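Local coordinates for haloalkane dehalogenase (Mycobacterium rhodesiae, PDB 4MJ3), which catalyses the hydrolytic cleavage of carbon-halogen bonds in haloalkanes, releasing the corresponding alcohol and a halide ion, at residues T6-F11 against F84-K89; L51-P56 against I79-F84; W58-R63 against I193-A198. One frame throughout, in Å; residues are numbered along the deposited sequence.

All three contacts gather around the loops that leave two adjacent parallel strands of the alpha/beta-hydrolase sheet, 48-52 and 75-79, and their centres lie about 10 to 12 Å apart. Contact 2, about 5 Å from the centre of the chain, joins those two loops. It is nested inside the chain loop closed by contact 1, and the two share Phe84. The segments of contact 3 alternate along the chain with those of both others. Asp80 bonds to Ser59, Arg86 and Ser87, and Arg10 to the carbonyls of Asp197 and Ala198. Together the contacts probably tie the N-terminal arm and the cap region to the loops at the ends of the central strands.

Contact 1 of 3, residues T6-F11 against F84-K89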
loop_
_atom_site.group_PDB
_atom_site.type_symbol
_atom_site.label_atom_id
_atom_site.label_comp_id
_atom_site.label_asym_id
_atom_site.label_seq_id
_atom_site.Cartn_x
_atom_site.Cartn_y
_atom_site.Cartn_z
ATOM N N THR A 6 -14.461 7.921 -10.552
ATOM C CA THR A 6 -15.023 8.787 -9.516
ATOM C C THR A 6 -14.998 10.212 -10.037
ATOM O O THR A 6 -13.967 10.645 -10.550
ATOM C CB THR A 6 -14.207 8.704 -8.197
ATOM O OG1 THR A 6 -14.168 7.340 -7.756
ATOM C CG2 THR A 6 -14.847 9.544 -7.129
ATOM N N PRO A 7 -16.126 10.916 -9.976
ATOM C CA PRO A 7 -16.090 12.310 -10.468
ATOM C C PRO A 7 -15.053 13.187 -9.768
ATOM O O PRO A 7 -14.878 13.088 -8.557
ATOM C CB PRO A 7 -17.498 12.824 -10.173
ATOM C CG PRO A 7 -18.341 11.602 -10.100
ATOM C CD PRO A 7 -17.468 10.508 -9.569
ATOM N N ASP A 8 -14.388 14.062 -10.519
ATOM C CA ASP A 8 -13.353 14.941 -9.967
ATOM C C ASP A 8 -13.861 15.870 -8.880
ATOM O O ASP A 8 -13.099 16.233 -7.991
ATOM C CB ASP A 8 -12.667 15.762 -11.073
ATOM C CG ASP A 8 -11.510 15.017 -11.696
ATOM O OD1 ASP A 8 -10.991 14.104 -11.044
ATOM O OD2 ASP A 8 -11.103 15.341 -12.815
ATOM N N GLU A 9 -15.141 16.223 -8.931
ATOM C CA GLU A 9 -15.740 17.070 -7.892
ATOM C C GLU A 9 -15.614 16.457 -6.482
ATOM O O GLU A 9 -15.603 17.173 -5.487
ATOM C CB GLU A 9 -17.195 17.368 -8.221
ATOM C CG GLU A 9 -17.347 18.270 -9.476
ATOM C CD GLU A 9 -17.369 17.507 -10.803
ATOM O OE1 GLU A 9 -17.033 16.305 -10.821
ATOM O OE2 GLU A 9 -17.707 18.114 -11.843
ATOM N N ARG A 10 -15.458 15.143 -6.393
ATOM C CA ARG A 10 -15.304 14.503 -5.077
ATOM C C ARG A 10 -14.004 14.889 -4.396
ATOM O O ARG A 10 -13.883 14.751 -3.170
ATOM C CB ARG A 10 -15.381 12.970 -5.200
ATOM C CG ARG A 10 -16.728 12.447 -5.676
ATOM C CD ARG A 10 -17.784 12.466 -4.578
ATOM N NE ARG A 10 -17.498 11.487 -3.525
ATOM C CZ ARG A 10 -18.311 11.229 -2.503
ATOM N NH1 ARG A 10 -19.455 11.905 -2.364
ATOM N NH2 ARG A 10 -17.978 10.317 -1.599
ATOM N N PHE A 11 -13.019 15.363 -5.165
ATOM C CA PHE A 11 -11.665 15.581 -4.629
ATOM C C PHE A 11 -11.319 17.058 -4.457
ATOM O O PHE A 11 -10.158 17.402 -4.256
ATOM C CB PHE A 11 -10.647 14.875 -5.521
ATOM C CG PHE A 11 -10.925 13.413 -5.690
ATOM C CD1 PHE A 11 -10.640 12.537 -4.665
ATOM C CD2 PHE A 11 -11.546 12.926 -6.826
ATOM C CE1 PHE A 11 -10.908 11.178 -4.797
ATOM C CE2 PHE A 11 -11.816 11.582 -6.975
ATOM C CZ PHE A 11 -11.511 10.711 -5.941
ATOM N N PHE A 84 -9.353 2.233 -6.100
ATOM C CA PHE A 84 -9.127 3.129 -4.945
ATOM C C PHE A 84 -8.732 4.531 -5.361
ATOM O O PHE A 84 -8.275 4.749 -6.485
ATOM C CB PHE A 84 -8.047 2.498 -4.036
ATOM C CG PHE A 84 -8.469 1.169 -3.489
ATOM C CD1 PHE A 84 -8.284 0.020 -4.237
ATOM C CD2 PHE A 84 -9.166 1.084 -2.281
ATOM C CE1 PHE A 84 -8.774 -1.196 -3.798
ATOM C CE2 PHE A 84 -9.652 -0.143 -1.837
ATOM C CZ PHE A 84 -9.432 -1.274 -2.592
ATOM N N GLY A 85 -8.927 5.480 -4.462
ATOM C CA GLY A 85 -8.417 6.814 -4.660
ATOM C C GLY A 85 -8.986 7.437 -5.914
ATOM O O GLY A 85 -10.198 7.403 -6.124
ATOM N N ARG A 86 -8.103 8.021 -6.723
ATOM C CA ARG A 86 -8.469 8.627 -7.980
ATOM C C ARG A 86 -8.214 7.704 -9.191
ATOM O O ARG A 86 -8.342 8.140 -10.331
ATOM C CB ARG A 86 -7.742 9.960 -8.117
ATOM C CG ARG A 86 -8.041 10.914 -6.979
ATOM C CD ARG A 86 -7.391 12.279 -7.173
ATOM N NE ARG A 86 -8.133 13.058 -8.157
ATOM C CZ ARG A 86 -8.129 14.378 -8.269
ATOM N NH1 ARG A 86 -7.380 15.124 -7.472
ATOM N NH2 ARG A 86 -8.879 14.949 -9.209
ATOM N N SER A 87 -7.907 6.430 -8.939
ATOM C CA SER A 87 -7.784 5.450 -10.007
ATOM C C SER A 87 -9.155 4.926 -10.441
ATOM O O SER A 87 -10.147 5.043 -9.710
ATOM C CB SER A 87 -6.869 4.295 -9.609
ATOM O OG SER A 87 -5.509 4.727 -9.442
ATOM N N ASP A 88 -9.215 4.411 -11.658
ATOM C CA ASP A 88 -10.442 3.797 -12.157
ATOM C C ASP A 88 -10.826 2.554 -11.350
ATOM O O ASP A 88 -9.994 1.945 -10.679
ATOM C CB ASP A 88 -10.299 3.431 -13.637
ATOM C CG ASP A 88 -10.370 4.644 -14.554
ATOM O OD1 ASP A 88 -10.713 5.745 -14.075
ATOM O OD2 ASP A 88 -10.092 4.479 -15.769
ATOM N N LYS A 89 -12.111 2.192 -11.430
ATOM C CA LYS A 89 -12.708 1.253 -10.492
ATOM C C LYS A 89 -13.623 0.255 -11.225
ATOM O O LYS A 89 -14.806 0.513 -11.459
ATOM C CB LYS A 89 -13.488 2.000 -9.398
ATOM C CG LYS A 89 -12.642 3.021 -8.638
ATOM C CD LYS A 89 -13.402 3.711 -7.526
ATOM C CE LYS A 89 -12.480 4.582 -6.700
ATOM N NZ LYS A 89 -11.845 5.660 -7.496
HETATM O O HOH W 1 -11.774 7.330 -10.056
HETATM O O HOH W 2 -11.135 9.832 -10.712
HETATM O O HOH W 3 -9.455 12.033 -10.541
#
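Arg86 lies along Phe11 and reaches Asp8 from the third position of a type II' beta turn, Phe84 to Ser87, with Gly85 in the positive-phi corner. The contact ties the N-terminal arm to the loop after strand 75-79 of the alpha/beta-hydrolase sheet, next to the short antiparallel pair of strands 3-4 and 89-90.

The apolar part is a CH-pi contact: Arg86 CG sits over the middle of the Phe11 ring, 3.6 Å from its centroid, while Arg10 CB covers the opposite face near the rim. A bend at chi3 of Arg86 (76°) lays the guanidinium down over Phe11 CB, its plane only 17° from that of the ring.

The charged part is a salt bridge, Arg86 NH2 to Asp8 OD1 at 2.9 Å. The bond runs in the guanidinium plane but meets OD1 from above the carboxylate plane, the two planes being 80° apart. A water bridges the same pair, donating to Asp8 OD1 and accepting from Arg86 NE.

Lys89 supplies the buried polar part. Its NZ donates to Thr6 OG1 at 2.9 Å, and to Gly85 O and Ser87 O of its own loop at 2.8 and 2.9 Å; Thr6 OG1 is also bonded to Pro199 O. Alongside, another water accepts from Thr6 N at 2.8 Å and donates to Ser87 O.

Contact 2 of 3, residues L51-P56 against I79-F84; sequences LLHGEP and IDLVGF
A chi1 of 77° puts His53 CG between the backbone N and the carbonyl carbon, so that the imidazole edge faces the start of the type II beta turn from Leu81 to Phe84. Phe84 CB lies at that edge too, near the ring plane, and chi1 (-62°) swings the phenyl ring toward Glu55 and Pro56. Leu81 N donates to His53 NE2 at 3.1 Å, an almost straight bond (168°) that tilts somewhat from the imidazole plane. On the other side of the ring ND1 donates to Gly54 O at 2.8 Å, on a lone pair of the carbonyl. With one nitrogen accepting and the other donating, the ring's rotation is fixed, and the pattern is consistent with a neutral imidazole. CE1 touches both Phe84 CB and Leu81 CD1, each at 3.7 Å, in directions roughly at right angles.

Glu55 OE1 lies 3.4 Å from Phe84 CE2, and Pro56, after a cis peptide bond, packs on the same ring atom. At the strand end the backbones part, and a water bridges them, donating to Ile79 O at 2.9 Å and to His53 O at 3.1 Å.

His-Gly-Glu-Pro is the HGXP motif found in haloalkane dehalogenases and epoxide hydrolases. Glu55 N is bonded to OD1 of Asp123, probably the nucleophile, as in related dehalogenases; Glu55 N would then belong to the oxyanion hole. Strand 48-52 runs between strands 75-79 and 117-121, with Ile79 touching helix 98-112 and strand 33-41, and Leu81 reaching helices 98-112 and 124-135.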
loop_
_atom_site.group_PDB
_atom_site.type_symbol
_atom_site.label_atom_id
_atom_site.label_comp_id
_atom_site.label_asym_id
_atom_site.label_seq_id
_atom_site.Cartn_x
_atom_site.Cartn_y
_atom_site.Cartn_z
ATOM N N LEU A 51 5.617 5.000 -2.507
ATOM C CA LEU A 51 4.742 4.883 -1.355
ATOM C C LEU A 51 3.458 4.176 -1.746
ATOM O O LEU A 51 2.659 4.720 -2.503
ATOM C CB LEU A 51 4.397 6.279 -0.824
ATOM C CG LEU A 51 5.589 7.188 -0.499
ATOM C CD1 LEU A 51 5.145 8.631 -0.329
ATOM C CD2 LEU A 51 6.316 6.702 0.734
ATOM N N LEU A 52 3.275 2.955 -1.253
ATOM C CA LEU A 52 2.107 2.163 -1.619
ATOM C C LEU A 52 1.153 1.981 -0.454
ATOM O O LEU A 52 1.556 1.567 0.639
ATOM C CB LEU A 52 2.526 0.797 -2.182
ATOM C CG LEU A 52 3.415 0.826 -3.435
ATOM C CD1 LEU A 52 3.588 -0.594 -3.983
ATOM C CD2 LEU A 52 2.877 1.755 -4.512
ATOM N N HIS A 53 -0.102 2.332 -0.699
ATOM C CA HIS A 53 -1.173 2.223 0.271
ATOM C C HIS A 53 -1.894 0.909 0.051
ATOM O O HIS A 53 -1.703 0.228 -0.961
ATOM C CB HIS A 53 -2.158 3.365 0.069
ATOM C CG HIS A 53 -3.068 3.156 -1.097
ATOM N ND1 HIS A 53 -4.236 2.440 -1.003
ATOM C CD2 HIS A 53 -2.932 3.475 -2.405
ATOM C CE1 HIS A 53 -4.805 2.366 -2.188
ATOM N NE2 HIS A 53 -4.040 2.990 -3.054
ATOM N N GLY A 54 -2.740 0.557 1.014
ATOM C CA GLY A 54 -3.553 -0.632 0.913
ATOM C C GLY A 54 -5.031 -0.366 1.103
ATOM O O GLY A 54 -5.572 0.655 0.685
ATOM N N GLU A 55 -5.674 -1.325 1.747
ATOM C CA GLU A 55 -7.111 -1.344 1.939
ATOM C C GLU A 55 -7.523 -0.512 3.158
ATOM O O GLU A 55 -6.869 -0.575 4.202
ATOM C CB GLU A 55 -7.492 -2.831 2.166
ATOM C CG GLU A 55 -8.869 -3.095 2.747
ATOM C CD GLU A 55 -10.019 -2.967 1.760
ATOM O OE1 GLU A 55 -9.813 -2.422 0.670
ATOM O OE2 GLU A 55 -11.129 -3.464 2.093
ATOM N N PRO A 56 -8.636 0.246 3.073
ATOM C CA PRO A 56 -9.380 0.751 1.924
ATOM C C PRO A 56 -8.973 2.220 1.772
ATOM O O PRO A 56 -9.810 3.115 1.776
ATOM C CB PRO A 56 -10.820 0.684 2.399
ATOM C CG PRO A 56 -10.729 0.949 3.874
ATOM C CD PRO A 56 -9.303 0.652 4.328
ATOM N N ILE A 79 1.148 5.812 -5.593
ATOM C CA ILE A 79 0.256 5.358 -6.659
ATOM C C ILE A 79 -1.017 4.786 -6.039
ATOM O O ILE A 79 -0.936 3.989 -5.129
ATOM C CB ILE A 79 0.956 4.263 -7.506
ATOM C CG1 ILE A 79 2.252 4.798 -8.119
ATOM C CG2 ILE A 79 0.012 3.733 -8.585
ATOM C CD1 ILE A 79 3.064 3.766 -8.864
ATOM N N ASP A 80 -2.174 5.167 -6.574
ATOM C CA ASP A 80 -3.445 4.611 -6.136
ATOM C C ASP A 80 -3.749 3.275 -6.832
ATOM O O ASP A 80 -3.774 3.178 -8.054
ATOM C CB ASP A 80 -4.610 5.560 -6.427
ATOM C CG ASP A 80 -4.603 6.823 -5.573
ATOM O OD1 ASP A 80 -3.881 6.907 -4.535
ATOM O OD2 ASP A 80 -5.329 7.768 -5.969
ATOM N N LEU A 81 -4.012 2.259 -6.038
ATOM C CA LEU A 81 -4.419 0.950 -6.560
ATOM C C LEU A 81 -5.705 1.078 -7.373
ATOM O O LEU A 81 -6.559 1.885 -7.064
ATOM C CB LEU A 81 -4.641 -0.019 -5.406
ATOM C CG LEU A 81 -3.424 -0.403 -4.553
ATOM C CD1 LEU A 81 -3.852 -1.088 -3.268
ATOM C CD2 LEU A 81 -2.494 -1.285 -5.342
ATOM N N VAL A 82 -5.842 0.213 -8.372
ATOM C CA VAL A 82 -7.086 0.094 -9.123
ATOM C C VAL A 82 -8.168 -0.230 -8.099
ATOM O O VAL A 82 -7.997 -1.104 -7.260
ATOM C CB VAL A 82 -6.969 -0.997 -10.209
ATOM C CG1 VAL A 82 -8.312 -1.280 -10.854
ATOM C CG2 VAL A 82 -5.959 -0.573 -11.283
ATOM N N GLY A 83 -9.306 0.457 -8.206
ATOM C CA GLY A 83 -10.381 0.310 -7.234
ATOM C C GLY A 83 -10.382 1.375 -6.143
ATOM O O GLY A 83 -11.335 1.421 -5.352
ATOM N N PHE A 84 -9.353 2.233 -6.100
ATOM C CA PHE A 84 -9.127 3.129 -4.945
ATOM C C PHE A 84 -8.732 4.531 -5.361
ATOM O O PHE A 84 -8.275 4.749 -6.485
ATOM C CB PHE A 84 -8.047 2.498 -4.036
ATOM C CG PHE A 84 -8.469 1.169 -3.489
ATOM C CD1 PHE A 84 -8.284 0.020 -4.237
ATOM C CD2 PHE A 84 -9.166 1.084 -2.281
ATOM C CE1 PHE A 84 -8.774 -1.196 -3.798
ATOM C CE2 PHE A 84 -9.652 -0.143 -1.837
ATOM C CZ PHE A 84 -9.432 -1.274 -2.592
HETATM O O HOH W 4 -0.047 5.299 -2.153
HETATM O O HOH W 5 -0.533 1.588 -3.500
#

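Contact 3 of 3, residues W58-R63 against I193-A198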
loop_
_atom_site.group_PDB
_atom_site.type_symbol
_atom_site.label_atom_id
_atom_site.label_comp_id
_atom_site.label_asym_id
_atom_site.label_seq_id
_atom_site.Cartn_x
_atom_site.Cartn_y
_atom_site.Cartn_z
ATOM N N TRP A 58 -6.023 5.360 0.196
ATOM C CA TRP A 58 -5.414 5.768 -1.062
ATOM C C TRP A 58 -4.223 6.651 -0.742
ATOM O O TRP A 58 -3.823 6.726 0.431
ATOM C CB TRP A 58 -6.421 6.435 -2.005
ATOM C CG TRP A 58 -7.125 7.691 -1.565
ATOM C CD1 TRP A 58 -8.103 7.802 -0.615
ATOM C CD2 TRP A 58 -6.984 9.008 -2.144
ATOM N NE1 TRP A 58 -8.547 9.122 -0.550
ATOM C CE2 TRP A 58 -7.870 9.863 -1.471
ATOM C CE3 TRP A 58 -6.197 9.537 -3.183
ATOM C CZ2 TRP A 58 -8.000 11.214 -1.804
ATOM C CZ3 TRP A 58 -6.303 10.884 -3.490
ATOM C CH2 TRP A 58 -7.213 11.694 -2.828
ATOM N N SER A 59 -3.638 7.295 -1.756
ATOM C CA SER A 59 -2.393 8.063 -1.564
ATOM C C SER A 59 -2.509 9.230 -0.579
ATOM O O SER A 59 -1.509 9.687 -0.030
ATOM C CB SER A 59 -1.859 8.541 -2.906
ATOM O OG SER A 59 -1.432 7.412 -3.670
ATOM N N TYR A 60 -3.741 9.648 -0.290
ATOM C CA TYR A 60 -4.038 10.592 0.778
ATOM C C TYR A 60 -3.401 10.194 2.108
ATOM O O TYR A 60 -2.985 11.060 2.885
ATOM C CB TYR A 60 -5.541 10.774 0.950
ATOM C CG TYR A 60 -5.930 11.954 1.779
ATOM C CD1 TYR A 60 -5.866 13.226 1.238
ATOM C CD2 TYR A 60 -6.354 11.820 3.104
ATOM C CE1 TYR A 60 -6.237 14.337 1.971
ATOM C CE2 TYR A 60 -6.727 12.926 3.844
ATOM C CZ TYR A 60 -6.649 14.186 3.282
ATOM O OH TYR A 60 -7.004 15.311 3.987
ATOM N N LEU A 61 -3.327 8.887 2.357
ATOM C CA LEU A 61 -2.681 8.332 3.556
ATOM C C LEU A 61 -1.229 8.767 3.754
ATOM O O LEU A 61 -0.749 8.818 4.883
ATOM C CB LEU A 61 -2.765 6.797 3.493
ATOM C CG LEU A 61 -2.167 5.975 4.634
ATOM C CD1 LEU A 61 -2.810 6.354 5.962
ATOM C CD2 LEU A 61 -2.370 4.498 4.322
ATOM N N TYR A 62 -0.534 9.082 2.650
ATOM C CA TYR A 62 0.876 9.444 2.675
ATOM C C TYR A 62 1.104 10.961 2.758
ATOM O O TYR A 62 2.255 11.418 2.695
ATOM C CB TYR A 62 1.600 8.839 1.475
ATOM C CG TYR A 62 1.850 7.382 1.689
ATOM C CD1 TYR A 62 2.773 6.958 2.618
ATOM C CD2 TYR A 62 1.111 6.418 1.002
ATOM C CE1 TYR A 62 2.993 5.616 2.850
ATOM C CE2 TYR A 62 1.340 5.073 1.209
ATOM C CZ TYR A 62 2.264 4.675 2.161
ATOM O OH TYR A 62 2.521 3.327 2.411
ATOM N N ARG A 63 0.037 11.734 2.956
ATOM C CA ARG A 63 0.164 13.195 2.895
ATOM C C ARG A 63 1.097 13.811 3.934
ATOM O O ARG A 63 1.689 14.859 3.671
ATOM C CB ARG A 63 -1.206 13.880 2.963
ATOM C CG ARG A 63 -1.861 13.874 4.340
ATOM C CD ARG A 63 -3.360 14.118 4.219
ATOM N NE ARG A 63 -4.028 14.068 5.515
ATOM C CZ ARG A 63 -4.323 12.962 6.180
ATOM N NH1 ARG A 63 -3.990 11.760 5.694
ATOM N NH2 ARG A 63 -4.934 13.045 7.352
ATOM N N ILE A 193 -11.928 11.883 7.411
ATOM C CA ILE A 193 -12.867 10.801 7.118
ATOM C C ILE A 193 -13.481 11.011 5.737
ATOM O O ILE A 193 -13.555 10.075 4.927
ATOM C CB ILE A 193 -13.948 10.679 8.219
ATOM C CG1 ILE A 193 -13.230 10.220 9.514
ATOM C CG2 ILE A 193 -15.093 9.753 7.780
ATOM C CD1 ILE A 193 -14.082 10.009 10.751
ATOM N N ALA A 194 -13.887 12.237 5.457
ATOM C CA ALA A 194 -14.490 12.586 4.166
ATOM C C ALA A 194 -13.518 12.369 3.006
ATOM O O ALA A 194 -13.928 11.996 1.908
ATOM C CB ALA A 194 -14.971 14.022 4.182
ATOM N N ALA A 195 -12.232 12.622 3.247
ATOM C CA ALA A 195 -11.207 12.427 2.202
ATOM C C ALA A 195 -11.078 10.963 1.837
ATOM O O ALA A 195 -10.828 10.621 0.680
ATOM C CB ALA A 195 -9.870 12.999 2.644
ATOM N N TYR A 196 -11.254 10.078 2.816
ATOM C CA TYR A 196 -11.216 8.653 2.557
ATOM C C TYR A 196 -12.505 8.127 1.939
ATOM O O TYR A 196 -12.492 7.080 1.279
ATOM C CB TYR A 196 -10.870 7.877 3.824
ATOM C CG TYR A 196 -9.412 7.976 4.198
ATOM C CD1 TYR A 196 -8.429 7.508 3.339
ATOM C CD2 TYR A 196 -9.011 8.579 5.388
ATOM C CE1 TYR A 196 -7.096 7.612 3.664
ATOM C CE2 TYR A 196 -7.670 8.692 5.720
ATOM C CZ TYR A 196 -6.725 8.199 4.849
ATOM O OH TYR A 196 -5.392 8.295 5.179
ATOM N N ASP A 197 -13.609 8.828 2.158
ATOM C CA ASP A 197 -14.877 8.489 1.510
ATOM C C ASP A 197 -14.999 9.080 0.110
ATOM O O ASP A 197 -15.813 8.617 -0.690
ATOM C CB ASP A 197 -16.059 8.939 2.372
ATOM C CG ASP A 197 -16.167 8.145 3.668
ATOM O OD1 ASP A 197 -15.650 7.023 3.730
ATOM O OD2 ASP A 197 -16.757 8.665 4.631
ATOM N N ALA A 198 -14.177 10.067 -0.205
ATOM C CA ALA A 198 -14.263 10.787 -1.488
ATOM C C ALA A 198 -14.236 9.857 -2.714
ATOM O O ALA A 198 -15.020 10.055 -3.634
ATOM C CB ALA A 198 -13.173 11.850 -1.582
#
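Tyr60 and Ala195 meet in the tightest part of this contact: Ala195 CB sits over one face of the Tyr60 ring, 3.6 Å from its centroid, in a CH-pi contact. Tyr60 reaches the helix because its CG stands anti to the backbone N (chi1 -166°). Arg63 CD covers the opposite face, and the same ring turns its edge to the face of Tyr196 in a T-shaped pair, centroids 5.7 Å apart and planes at 89°.

Trp58 completes the aromatic cluster. Its NE1 donates to Ala195 O at 3.0 Å, nearly in the indole plane but from well above the carbonyl plane (40°), and its CD1 packs against Tyr196 CD1 at 4.0 Å.

The far end of Tyr196 is also close-packed, with OH 3.2 Å from Leu61 CA and 3.3 Å from Leu61 CD1. That hydroxyl is hydrogen-bonded to Glu284, whose carboxylate also forms a salt bridge with Arg63 NH1. The same NH1 donates to Tyr60 O at 3.1 Å, which fixes the guanidinium; Arg63 N reaches that oxygen from the other face in a routine bond of the 3-10 turn.

By contrast, the outer side of the helix takes no part: Ala194 is exposed, and Ile193 and Asp197, partly exposed, point away. Helix 190-197 lies in the region between strands 140-145 and 242-244 where relatives carry their cap, so the contact probably docks the cap on the loop after strand 48-52 of the core, with Val180 of helix 176-182 touching Tyr196, and Gln283 and Glu284 of helix 282-300 touching Leu61.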